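Local coordinates for peptidyl tryptophan dihydroxylase (Pseudomonas putida, PDB 7CTQ), which probably catalyses the FAD-dependent dihydroxylation of a peptidyl tryptophan, a step needed to make the tryptophylquinone cofactor of quinohemoprotein amine dehydrogenase, at residues S178-W183 against R331-W337; V74-G78 against Q327-R331; P6-V10 against V132-D136; V253-I258 against V288-L292; L349-A353 against T379-P383. One frame throughout, in Å; residues are numbered along the deposited sequence.

Interaction 1 (S178-W183 against R331-W337); sequences SLADGW and RVGQPFW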
# COMPACT_ATOMS: atom_id res chain seq x y z
N SER A 178 13.24 18.95 -1.47
CA SER A 178 12.03 19.76 -1.43
C SER A 178 12.19 20.94 -2.38
O SER A 178 13.19 21.68 -2.33
CB SER A 178 11.78 20.23 -0.00
OG SER A 178 11.17 21.50 0.05
N LEU A 179 11.22 21.12 -3.26
CA LEU A 179 11.13 22.28 -4.13
C LEU A 179 10.04 23.22 -3.63
O LEU A 179 9.29 22.92 -2.70
CB LEU A 179 10.88 21.85 -5.58
CG LEU A 179 11.67 20.62 -6.02
CD1 LEU A 179 11.06 20.04 -7.27
CD2 LEU A 179 13.15 20.99 -6.25
N ALA A 180 9.94 24.38 -4.29
CA ALA A 180 8.98 25.39 -3.86
C ALA A 180 7.54 24.93 -4.04
O ALA A 180 6.67 25.29 -3.24
CB ALA A 180 9.23 26.70 -4.62
N ASP A 181 7.26 24.15 -5.09
CA ASP A 181 5.91 23.75 -5.47
C ASP A 181 5.83 22.25 -5.70
O ASP A 181 5.01 21.76 -6.49
CB ASP A 181 5.45 24.53 -6.71
CG ASP A 181 6.32 24.25 -7.94
OD1 ASP A 181 7.49 23.85 -7.77
OD2 ASP A 181 5.84 24.43 -9.08
N GLY A 182 6.71 21.50 -5.05
CA GLY A 182 6.74 20.06 -5.23
C GLY A 182 7.95 19.49 -4.55
O GLY A 182 8.64 20.16 -3.78
N TRP A 183 8.21 18.22 -4.84
CA TRP A 183 9.43 17.58 -4.38
C TRP A 183 9.89 16.62 -5.46
O TRP A 183 9.10 16.15 -6.28
CB TRP A 183 9.25 16.88 -3.01
CG TRP A 183 8.20 15.82 -3.00
CD1 TRP A 183 6.85 15.99 -2.79
CD2 TRP A 183 8.40 14.42 -3.23
NE1 TRP A 183 6.20 14.77 -2.86
CE2 TRP A 183 7.13 13.79 -3.12
CE3 TRP A 183 9.52 13.63 -3.48
CZ2 TRP A 183 6.96 12.41 -3.30
CZ3 TRP A 183 9.35 12.26 -3.64
CH2 TRP A 183 8.08 11.67 -3.55
N ARG A 331 8.09 26.61 3.84
CA ARG A 331 7.35 26.72 2.58
C ARG A 331 5.98 27.34 2.80
O ARG A 331 5.04 27.01 2.07
CB ARG A 331 7.16 25.35 1.92
CG ARG A 331 8.43 24.66 1.48
CD ARG A 331 9.09 25.33 0.29
NE ARG A 331 10.18 24.50 -0.21
CZ ARG A 331 11.30 24.98 -0.73
NH1 ARG A 331 11.48 26.29 -0.82
NH2 ARG A 331 12.24 24.16 -1.17
N VAL A 332 5.87 28.24 3.77
CA VAL A 332 4.56 28.53 4.34
C VAL A 332 3.59 29.20 3.37
O VAL A 332 2.37 29.10 3.56
CB VAL A 332 4.76 29.36 5.62
CG1 VAL A 332 5.41 28.50 6.71
CG2 VAL A 332 5.61 30.59 5.32
N GLY A 333 4.07 29.84 2.32
CA GLY A 333 3.10 30.45 1.43
C GLY A 333 2.66 29.61 0.24
O GLY A 333 1.89 30.10 -0.59
N GLN A 334 3.10 28.35 0.15
CA GLN A 334 3.02 27.60 -1.09
C GLN A 334 1.78 26.72 -1.12
O GLN A 334 1.62 25.88 -0.23
CB GLN A 334 4.28 26.75 -1.26
CG GLN A 334 5.56 27.55 -1.28
CD GLN A 334 5.68 28.43 -2.51
OE1 GLN A 334 5.10 28.13 -3.56
NE2 GLN A 334 6.42 29.52 -2.39
N PRO A 335 0.92 26.84 -2.13
CA PRO A 335 -0.26 25.97 -2.21
C PRO A 335 0.04 24.48 -2.27
O PRO A 335 -0.76 23.69 -1.73
CB PRO A 335 -0.96 26.44 -3.50
CG PRO A 335 -0.55 27.86 -3.64
CD PRO A 335 0.88 27.92 -3.13
N PHE A 336 1.14 24.05 -2.91
CA PHE A 336 1.40 22.62 -2.98
C PHE A 336 1.55 22.02 -1.59
O PHE A 336 1.01 20.95 -1.30
CB PHE A 336 2.66 22.32 -3.80
CG PHE A 336 3.10 20.87 -3.73
CD1 PHE A 336 2.55 19.93 -4.58
CD2 PHE A 336 4.04 20.46 -2.79
CE1 PHE A 336 2.93 18.60 -4.51
CE2 PHE A 336 4.42 19.12 -2.72
CZ PHE A 336 3.86 18.19 -3.58
N TRP A 337 2.30 22.71 -0.73
CA TRP A 337 2.64 22.21 0.60
C TRP A 337 1.48 22.37 1.58
O TRP A 337 1.12 21.41 2.28
CB TRP A 337 3.89 22.94 1.10
CG TRP A 337 5.12 22.59 0.31
CD1 TRP A 337 5.64 23.27 -0.76
CD2 TRP A 337 5.97 21.46 0.51
NE1 TRP A 337 6.77 22.64 -1.23
CE2 TRP A 337 6.99 21.52 -0.46
CE3 TRP A 337 5.97 20.40 1.43
CZ2 TRP A 337 8.00 20.56 -0.55
CZ3 TRP A 337 6.98 19.45 1.35
CH2 TRP A 337 7.98 19.53 0.37

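Interaction 2 (V74-G78 against Q327-R331); sequences VHWNG and QEQGR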
# COMPACT_ATOMS: atom_id res chain seq x y z
N VAL A 74 19.47 13.92 1.26
CA VAL A 74 18.11 14.35 1.59
C VAL A 74 18.14 15.84 1.86
O VAL A 74 18.85 16.30 2.77
CB VAL A 74 17.54 13.57 2.78
CG1 VAL A 74 16.52 14.42 3.52
CG2 VAL A 74 16.90 12.27 2.30
N HIS A 75 17.38 16.60 1.07
CA HIS A 75 17.26 18.05 1.21
C HIS A 75 15.81 18.36 1.57
O HIS A 75 14.91 18.16 0.75
CB HIS A 75 17.68 18.77 -0.08
CG HIS A 75 19.16 18.79 -0.31
ND1 HIS A 75 19.94 17.66 -0.26
CD2 HIS A 75 19.99 19.81 -0.63
CE1 HIS A 75 21.20 17.98 -0.52
NE2 HIS A 75 21.25 19.28 -0.75
N TRP A 76 15.61 18.87 2.78
CA TRP A 76 14.27 19.01 3.36
C TRP A 76 14.36 19.91 4.58
O TRP A 76 15.22 19.70 5.44
CB TRP A 76 13.72 17.65 3.75
CG TRP A 76 12.24 17.53 3.75
CD1 TRP A 76 11.39 17.80 4.78
CD2 TRP A 76 11.41 17.06 2.67
NE1 TRP A 76 10.09 17.55 4.41
CE2 TRP A 76 10.08 17.09 3.12
CE3 TRP A 76 11.68 16.64 1.37
CZ2 TRP A 76 9.01 16.71 2.32
CZ3 TRP A 76 10.62 16.26 0.57
CH2 TRP A 76 9.30 16.29 1.04
N ASN A 77 13.48 20.90 4.67
CA ASN A 77 13.42 21.80 5.83
C ASN A 77 14.73 22.55 6.02
O ASN A 77 15.13 22.85 7.15
CB ASN A 77 13.04 21.05 7.11
CG ASN A 77 12.53 21.96 8.20
OD1 ASN A 77 11.76 22.89 7.95
ND2 ASN A 77 12.94 21.68 9.44
N GLY A 78 15.42 22.87 4.93
CA GLY A 78 16.66 23.61 5.03
C GLY A 78 17.86 22.82 5.51
O GLY A 78 18.89 23.43 5.84
N GLN A 327 6.87 18.11 8.02
CA GLN A 327 8.24 18.36 8.46
C GLN A 327 8.91 19.49 7.66
O GLN A 327 9.84 20.12 8.17
CB GLN A 327 9.07 17.08 8.36
CG GLN A 327 8.82 16.14 9.53
CD GLN A 327 9.77 14.96 9.57
OE1 GLN A 327 9.63 13.99 8.82
NE2 GLN A 327 10.75 15.04 10.47
N GLU A 328 8.44 19.76 6.45
CA GLU A 328 8.95 20.87 5.65
C GLU A 328 8.28 22.16 6.13
O GLU A 328 7.14 22.45 5.76
CB GLU A 328 8.71 20.62 4.16
CG GLU A 328 9.03 21.80 3.27
CD GLU A 328 10.47 22.27 3.42
OE1 GLU A 328 10.71 23.27 4.13
OE2 GLU A 328 11.36 21.64 2.81
N GLN A 329 9.00 22.93 6.95
CA GLN A 329 8.45 24.10 7.61
C GLN A 329 8.86 25.41 6.95
O GLN A 329 8.43 26.48 7.40
CB GLN A 329 8.86 24.12 9.08
CG GLN A 329 8.75 22.76 9.75
CD GLN A 329 9.10 22.80 11.22
OE1 GLN A 329 8.43 23.47 12.00
NE2 GLN A 329 10.16 22.09 11.60
N GLY A 330 9.69 25.36 5.90
CA GLY A 330 10.10 26.58 5.23
C GLY A 330 9.41 26.81 3.90
O GLY A 330 10.07 27.17 2.92
N ARG A 331 8.09 26.61 3.84
CA ARG A 331 7.35 26.72 2.58
C ARG A 331 5.98 27.34 2.80
O ARG A 331 5.04 27.01 2.07
CB ARG A 331 7.16 25.35 1.92
CG ARG A 331 8.43 24.66 1.48
CD ARG A 331 9.09 25.33 0.29
NE ARG A 331 10.18 24.50 -0.21
CZ ARG A 331 11.30 24.98 -0.73
NH1 ARG A 331 11.48 26.29 -0.82
NH2 ARG A 331 12.24 24.16 -1.17

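Interaction 3 (P6-V10 against V132-D136); sequences PRIVV and VLQAD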
# COMPACT_ATOMS: atom_id res chain seq x y z
N PRO A 6 -12.58 -24.45 -6.51
CA PRO A 6 -12.84 -23.18 -7.20
C PRO A 6 -11.65 -22.74 -8.04
O PRO A 6 -10.49 -22.93 -7.66
CB PRO A 6 -13.11 -22.20 -6.05
CG PRO A 6 -12.31 -22.77 -4.91
CD PRO A 6 -12.37 -24.26 -5.06
N ARG A 7 -11.95 -22.13 -9.18
CA ARG A 7 -10.94 -21.58 -10.07
C ARG A 7 -10.64 -20.14 -9.65
O ARG A 7 -11.45 -19.24 -9.89
CB ARG A 7 -11.43 -21.62 -11.52
CG ARG A 7 -11.02 -22.86 -12.29
CD ARG A 7 -10.91 -22.59 -13.78
NE ARG A 7 -9.98 -21.51 -14.10
CZ ARG A 7 -8.82 -21.68 -14.72
NH1 ARG A 7 -8.43 -22.90 -15.09
NH2 ARG A 7 -8.03 -20.64 -14.98
N ILE A 8 -9.48 -19.92 -9.03
CA ILE A 8 -9.09 -18.59 -8.58
C ILE A 8 -8.07 -18.03 -9.55
O ILE A 8 -6.98 -18.60 -9.73
CB ILE A 8 -8.52 -18.60 -7.15
CG1 ILE A 8 -9.54 -19.15 -6.15
CG2 ILE A 8 -8.07 -17.19 -6.78
CD1 ILE A 8 -8.94 -19.55 -4.82
N VAL A 9 -8.38 -16.89 -10.16
CA VAL A 9 -7.46 -16.21 -11.06
C VAL A 9 -7.15 -14.83 -10.50
O VAL A 9 -8.07 -14.07 -10.16
CB VAL A 9 -8.02 -16.09 -12.49
CG1 VAL A 9 -7.00 -15.42 -13.39
CG2 VAL A 9 -8.43 -17.47 -13.03
N VAL A 10 -5.86 -14.51 -10.41
CA VAL A 10 -5.36 -13.21 -9.97
C VAL A 10 -4.87 -12.45 -11.21
O VAL A 10 -4.06 -12.98 -11.98
CB VAL A 10 -4.21 -13.37 -8.96
CG1 VAL A 10 -3.59 -12.01 -8.62
CG2 VAL A 10 -4.68 -14.11 -7.69
N VAL A 132 -9.26 -17.00 -23.43
CA VAL A 132 -10.30 -16.69 -22.45
C VAL A 132 -10.11 -17.64 -21.28
O VAL A 132 -10.24 -18.86 -21.43
CB VAL A 132 -11.71 -16.83 -23.05
CG1 VAL A 132 -12.77 -16.61 -21.97
CG2 VAL A 132 -11.89 -15.83 -24.18
N LEU A 133 -9.78 -17.08 -20.11
CA LEU A 133 -9.62 -17.86 -18.89
C LEU A 133 -10.84 -17.67 -18.00
O LEU A 133 -11.23 -16.53 -17.71
CB LEU A 133 -8.34 -17.47 -18.16
CG LEU A 133 -7.09 -17.47 -19.05
CD1 LEU A 133 -6.01 -16.53 -18.52
CD2 LEU A 133 -6.54 -18.89 -19.22
N GLN A 134 -11.44 -18.77 -17.57
CA GLN A 134 -12.62 -18.74 -16.72
C GLN A 134 -12.20 -18.71 -15.26
O GLN A 134 -11.32 -19.47 -14.85
CB GLN A 134 -13.53 -19.94 -17.00
CG GLN A 134 -14.87 -19.89 -16.26
CD GLN A 134 -14.90 -20.76 -14.99
OE1 GLN A 134 -13.88 -21.30 -14.56
NE2 GLN A 134 -16.08 -20.88 -14.39
N ALA A 135 -12.82 -17.83 -14.48
CA ALA A 135 -12.54 -17.71 -13.05
C ALA A 135 -13.84 -17.81 -12.27
O ALA A 135 -14.81 -17.13 -12.59
CB ALA A 135 -11.84 -16.38 -12.73
N ASP A 136 -13.84 -18.68 -11.26
CA ASP A 136 -14.90 -18.66 -10.26
C ASP A 136 -14.70 -17.53 -9.26
O ASP A 136 -15.69 -17.03 -8.70
CB ASP A 136 -14.97 -20.00 -9.52
CG ASP A 136 -15.47 -21.13 -10.40
OD1 ASP A 136 -16.61 -21.04 -10.91
OD2 ASP A 136 -14.70 -22.09 -10.60

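Interaction 4 (V253-I258 against V288-L292); sequences VGQDWI and VINTL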
# COMPACT_ATOMS: atom_id res chain seq x y z
N VAL A 253 -14.46 -5.19 -2.85
CA VAL A 253 -14.73 -6.62 -2.68
C VAL A 253 -16.18 -6.90 -3.08
O VAL A 253 -17.08 -6.11 -2.81
CB VAL A 253 -14.41 -7.07 -1.24
CG1 VAL A 253 -15.19 -6.24 -0.22
CG2 VAL A 253 -14.68 -8.56 -1.05
N GLY A 254 -16.38 -8.06 -3.71
CA GLY A 254 -17.69 -8.53 -4.13
C GLY A 254 -17.97 -9.95 -3.66
O GLY A 254 -17.23 -10.49 -2.83
N GLN A 255 -19.04 -10.55 -4.17
CA GLN A 255 -19.35 -11.94 -3.83
C GLN A 255 -18.27 -12.89 -4.33
O GLN A 255 -18.02 -13.94 -3.72
CB GLN A 255 -20.70 -12.34 -4.42
CG GLN A 255 -21.85 -11.51 -3.89
CD GLN A 255 -21.98 -11.61 -2.39
OE1 GLN A 255 -21.76 -10.63 -1.67
NE2 GLN A 255 -22.33 -12.80 -1.90
N ASP A 256 -17.61 -12.55 -5.43
CA ASP A 256 -16.64 -13.44 -6.05
C ASP A 256 -15.46 -12.66 -6.59
O ASP A 256 -14.84 -13.07 -7.58
CB ASP A 256 -17.28 -14.26 -7.18
CG ASP A 256 -17.96 -13.40 -8.25
OD1 ASP A 256 -17.69 -12.18 -8.33
OD2 ASP A 256 -18.78 -13.95 -9.02
N TRP A 257 -15.12 -11.54 -5.96
CA TRP A 257 -13.95 -10.79 -6.40
C TRP A 257 -13.43 -9.94 -5.25
O TRP A 257 -14.14 -9.69 -4.26
CB TRP A 257 -14.24 -9.93 -7.63
CG TRP A 257 -15.24 -8.83 -7.42
CD1 TRP A 257 -16.59 -8.91 -7.59
CD2 TRP A 257 -14.97 -7.47 -7.02
NE1 TRP A 257 -17.18 -7.69 -7.32
CE2 TRP A 257 -16.20 -6.80 -6.96
CE3 TRP A 257 -13.80 -6.77 -6.70
CZ2 TRP A 257 -16.30 -5.46 -6.60
CZ3 TRP A 257 -13.91 -5.44 -6.34
CH2 TRP A 257 -15.15 -4.80 -6.29
N ILE A 258 -12.20 -9.50 -5.40
CA ILE A 258 -11.58 -8.65 -4.39
C ILE A 258 -10.52 -7.81 -5.09
O ILE A 258 -9.87 -8.28 -6.03
CB ILE A 258 -11.00 -9.49 -3.23
CG1 ILE A 258 -10.72 -8.61 -2.01
CG2 ILE A 258 -9.72 -10.27 -3.63
CD1 ILE A 258 -10.24 -9.41 -0.83
N VAL A 288 -10.12 -13.37 3.62
CA VAL A 288 -11.40 -12.87 3.13
C VAL A 288 -11.90 -13.76 2.00
O VAL A 288 -13.05 -14.22 1.99
CB VAL A 288 -11.28 -11.39 2.71
CG1 VAL A 288 -12.54 -10.92 1.97
CG2 VAL A 288 -11.04 -10.48 3.95
N ILE A 289 -11.00 -14.06 1.05
CA ILE A 289 -11.32 -14.98 -0.04
C ILE A 289 -11.73 -16.35 0.51
O ILE A 289 -12.74 -16.93 0.09
CB ILE A 289 -10.11 -15.08 -0.99
CG1 ILE A 289 -9.81 -13.70 -1.57
CG2 ILE A 289 -10.32 -16.13 -2.11
CD1 ILE A 289 -8.49 -13.59 -2.30
N ASN A 290 -10.96 -16.86 1.47
CA ASN A 290 -11.27 -18.15 2.09
C ASN A 290 -12.69 -18.16 2.66
O ASN A 290 -13.42 -19.15 2.53
CB ASN A 290 -10.23 -18.46 3.17
CG ASN A 290 -10.40 -19.83 3.77
OD1 ASN A 290 -10.44 -20.84 3.06
ND2 ASN A 290 -10.52 -19.88 5.10
N THR A 291 -13.10 -17.05 3.27
CA THR A 291 -14.47 -16.95 3.75
C THR A 291 -15.45 -16.90 2.58
O THR A 291 -16.48 -17.58 2.61
CB THR A 291 -14.64 -15.72 4.64
OG1 THR A 291 -13.55 -15.66 5.58
CG2 THR A 291 -15.98 -15.80 5.42
N LEU A 292 -15.13 -16.14 1.54
CA LEU A 292 -16.05 -15.98 0.44
C LEU A 292 -16.32 -17.32 -0.25
O LEU A 292 -17.41 -17.53 -0.80
CB LEU A 292 -15.50 -14.95 -0.55
CG LEU A 292 -15.56 -13.48 -0.07
CD1 LEU A 292 -14.91 -12.56 -1.07
CD2 LEU A 292 -17.00 -13.03 0.19
O HOH W 1 -19.27 -15.69 -1.75

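Interaction 5 (L349-A353 against T379-P383); sequences LHVAA and TADQP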
# COMPACT_ATOMS: atom_id res chain seq x y z
N LEU A 349 -1.88 10.65 14.64
CA LEU A 349 -1.80 9.22 14.30
C LEU A 349 -2.28 8.33 15.44
O LEU A 349 -2.87 7.26 15.19
CB LEU A 349 -0.36 8.84 13.92
CG LEU A 349 -0.00 8.77 12.43
CD1 LEU A 349 -0.94 7.83 11.66
CD2 LEU A 349 -0.01 10.15 11.81
N HIS A 350 -2.05 8.71 16.69
CA HIS A 350 -2.63 8.02 17.84
C HIS A 350 -3.68 8.93 18.46
O HIS A 350 -3.35 9.98 19.03
CB HIS A 350 -1.56 7.64 18.86
CG HIS A 350 -2.01 6.60 19.85
ND1 HIS A 350 -1.14 5.92 20.67
CD2 HIS A 350 -3.25 6.13 20.14
CE1 HIS A 350 -1.82 5.07 21.42
NE2 HIS A 350 -3.10 5.18 21.12
N VAL A 351 -4.95 8.55 18.33
CA VAL A 351 -6.04 9.40 18.80
C VAL A 351 -6.12 9.34 20.32
O VAL A 351 -5.71 8.36 20.96
CB VAL A 351 -7.37 8.96 18.15
CG1 VAL A 351 -7.82 7.68 18.75
CG2 VAL A 351 -8.46 10.00 18.35
N ALA A 352 -6.67 10.40 20.91
CA ALA A 352 -6.86 10.46 22.36
C ALA A 352 -7.98 9.52 22.81
O ALA A 352 -8.98 9.35 22.11
CB ALA A 352 -7.18 11.89 22.77
N ALA A 353 -7.82 8.93 23.99
CA ALA A 353 -8.84 8.07 24.57
C ALA A 353 -10.09 8.87 24.94
O ALA A 353 -10.04 10.06 25.24
CB ALA A 353 -8.31 7.35 25.82
N THR A 379 -13.48 1.54 20.31
CA THR A 379 -12.88 2.66 21.02
C THR A 379 -12.43 3.73 20.03
O THR A 379 -12.39 3.52 18.81
CB THR A 379 -11.66 2.20 21.84
OG1 THR A 379 -10.56 1.98 20.95
CG2 THR A 379 -11.95 0.94 22.65
N ALA A 380 -12.07 4.89 20.59
CA ALA A 380 -11.53 5.97 19.77
C ALA A 380 -10.32 5.51 18.96
O ALA A 380 -10.20 5.81 17.77
CB ALA A 380 -11.17 7.16 20.66
N ASP A 381 -9.41 4.76 19.59
CA ASP A 381 -8.18 4.34 18.93
C ASP A 381 -8.39 3.13 18.03
O ASP A 381 -7.59 2.92 17.11
CB ASP A 381 -7.09 4.02 19.96
CG ASP A 381 -5.78 3.61 19.31
OD1 ASP A 381 -5.29 4.35 18.43
OD2 ASP A 381 -5.24 2.54 19.69
N GLN A 382 -9.45 2.34 18.26
CA GLN A 382 -9.76 1.17 17.44
C GLN A 382 -11.20 1.28 16.94
O GLN A 382 -12.11 0.67 17.50
CB GLN A 382 -9.55 -0.11 18.25
CG GLN A 382 -8.36 -0.07 19.20
CD GLN A 382 -7.12 -0.68 18.59
OE1 GLN A 382 -7.18 -1.31 17.54
NE2 GLN A 382 -5.97 -0.49 19.25
N PRO A 383 -11.43 2.06 15.88
CA PRO A 383 -12.79 2.16 15.32
C PRO A 383 -13.36 0.82 14.86
O PRO A 383 -14.58 0.69 14.73
CB PRO A 383 -12.62 3.11 14.12
CG PRO A 383 -11.22 3.60 14.16
CD PRO A 383 -10.42 2.67 15.00

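Interaction 1 (S178-W183 against R331-W337)
Two torsions set up this contact: Arg331 bends at chi2 (-70°) and turns its guanidinium onto Ser178, while Phe336 holds CG anti to its backbone N (chi1 171°) and lays its ring against Gly182. The guanidinium grips one atom side-on, with Ser178 OG lying near its plane: Arg331 NH2 is 3.1 Å and Arg331 NE 3.2 Å from Ser178 OG. Arg331 NH2 adds a weak, bent bond to Ser178 O at 2.9 Å. Beside it, Trp337 NE1 donates a hydrogen bond to Leu179 O at 2.9 Å, tilted 15° from the carbonyl plane. That indole is sandwiched within its own segment between Arg331 CG on one face and Phe336 CD2 on the other. Further along, Gly182 CA makes a CH-pi contact 3.6 Å from the Phe336 ring centroid, and Trp183 CD1 meets Phe336 CZ at 3.8 Å. The contact clasps the turn of the beta hairpin 173-179/182-188, where Leu179 N bonds to Gly182 O; the Trp183 side chain lies about 6 Å from the FAD at their nearest atoms. A leucine at Arg331 has no N-H to offer, so the Ser178 hydroxyl would probably be freer to turn. Since Ser178 OG is also hydrogen-bonded to Glu328, the hydroxyl links a cationic and an anionic side chain, which probably polarises it.

Interaction 2 (V74-G78 against Q327-R331)
Hydrogen bonds knit Asn77 to the loop after helix 299-327 through both its backbone and its side chain. Asn77 N donates to Glu328 OE2 at 2.9 Å in a nearly straight bond (164°), although the N-H arrives from above the carboxylate plane. In return, Asn77 OD1 accepts from Gln329 N at 2.9 Å, again from above the carbonyl plane. The other carboxylate oxygen works within its own loop: Glu328 OE1 uses its anti lone pair to take Gly330 N at 2.9 Å. With Ser178 as the other partner of OE2, the buried carboxylate is fixed from both oxygens. Packing comes second. Glu328 bends at chi2 (57°), folding OE2 back over one face of the Trp76 indole, 4.3 Å above its plane and offset toward the rim, while Glu328 CB approaches Trp76 NE1 at 3.4 Å. Gln327 adds its carbonyl carbon at the indole edge, and the amide planes of Asn77 and Gln329 are only 15° apart where these side chains cross. Both Asn77 and Gly78 adopt left-handed backbone angles between strands 67-76 and 79-83. This is the classic Asn-Gly type I' turn of a two-residue beta hairpin, here docked on the loop that Glu328 bonds from both its oxygens.

Interaction 3 (P6-V10 against V132-D136)
Arg7 N donates to Asp136 OD2 at 3.1 Å, a nearly straight bond (161°) that uses the anti lone pair of the carboxylate oxygen. The pair sits in the Rossmann-type FAD-binding fold: strand 8-11 is an inner strand of its sheet and leads into a Gly-rich turn of GxGxxG pattern, whereas strand 132-135 is the outer strand of an antiparallel beta meander. The two pieces run 134° apart and cross rather than pair as sheet neighbours. The backbone contact falls where the chain leaves the meander at Asp136 and enters strand 137-140, which does lie beside strand 8-11. There, Asp136 N returns a weak, bent bond to Arg7 O at 2.8 Å, so Arg7 and Asp136 are joined in both directions. The arginine side chain leads elsewhere. Bent at chi3 (57°), it carries NE to Gln134 O rather than to the acid; this approach is short but poorly angled, so it counts as weak. Arg7 NE stays 5.9 Å from Asp136 OD2, and the opposite charges are near without forming a salt bridge. Gln134, bent at chi2, brings OE1 within 3.3 Å of Arg7 CD. Farther along strand 8-11 the contact turns apolar and buried, between Val9 and Ala135, with Ile125 of strand 123-127 also against Val9. The closest carbons there are Val9 CG2 and Ala135 CB, 3.6 Å apart.

Interaction 4 (V253-I258 against V288-L292)
Ile258 meets the helix with two branches at different angles. Its side chain crosses that of Ile289 at about a right angle, CG2 lying 3.8 Å from Ile289 CD1. Against Val288 the crossing is oblique, and Ile258 CD1 comes within 3.9 Å of Val288 CG1. The extended chain of Ile258, its CG1 set anti to the amide nitrogen (chi1 -164°), is what lets CD1 reach Val288 while CG2 stays on Ile289. One helical turn on, Leu292 slants across Val253, with Leu292 CD1 4.0 Å from Val253 CG2, and Leu292 CD1 lies 3.6 Å from Gly254 O. Helix 285-294 thereby covers strand 257-259, an outermost strand of the Rossmann-type sheet, and the loop before it; helix 299-327 touches Val253 and Ile258 as well. An alanine in place of Ile258 lacks both branches, and a gap would probably open between the strand and the Val288 and Ile289 methyls. No direct hydrogen bond joins the segments. A water instead donates to Gln255 O at 2.9 Å and to Leu292 O at 2.8 Å, so cohesion rests on branched aliphatic packing with one water bridge between backbone carbonyls.

Interaction 5 (L349-A353 against T379-P383)
His350 and Asp381, a pair that might be expected to bond through nitrogen, instead meet through a ring carbon: His350 CD2 lies 3.2 Å from Asp381 OD1. No hydrogen bond crosses this contact at all. The two side chains cross at about a right angle, with ring and carboxylate planes 37° apart, and His350 NE2 stays 3.6 Å from Asp381 OD1. The fully staggered chi1 of Asp381 (-179°) swings CG away from its own backbone N, which carries the carboxylate out to the imidazole. The remaining contact centres on Val351. Its CG1 methyl points into the bend of the opposing loop, 3.2 Å from Ala380 O and 3.4 Å from Asp381 CA. Ala380 CB lies 3.9 Å from Val351 CG1 and 3.4 Å from Ala352 O. The bend itself is an ST motif: Thr379 OG1 accepts from Gln382 N at 2.9 Å, and this closes the bend that carries Ala380 and Asp381. The contact joins two irregular loops, one between helix 335-341 and strand 359-367, the other following strand 370-378. Both touch helix 299-327, through Leu349 and Pro383, while Pro383 O is also bonded to Arg363. The site is a surface contact with no buried residue among those that touch. Its chemistry is therefore modest: one methyl set against a carbonyl and an alanine, with a carboxylate next to an imidazole whose positive charge, if it is protonated, would probably draw the two together without a directed bond.

Overall arrangement
The contacts form two touching pairs and one outlier. Interactions 1 and 2 (centres 9 Å apart) share Arg331 and one mixed sheet, through neighbouring strands 67-76 and 173-179. Interactions 3 and 4 (centres 13 Å apart) lie at the Rossmann-type sheet, 42 to 49 Å centre to centre from the first pair; helix 299-327 spans the distance. Along the chain, interaction 3 closes before 1 and 4 open, its segments, like those of 1, alternating with those of interaction 2; interaction 4 falls between the segments of 1 and 2. Interaction 5 comes last, beside that helix, 29 Å centre to centre from interactions 2 and 4. They fasten loops and helices to the two sheets, and two C-terminal loops to each other.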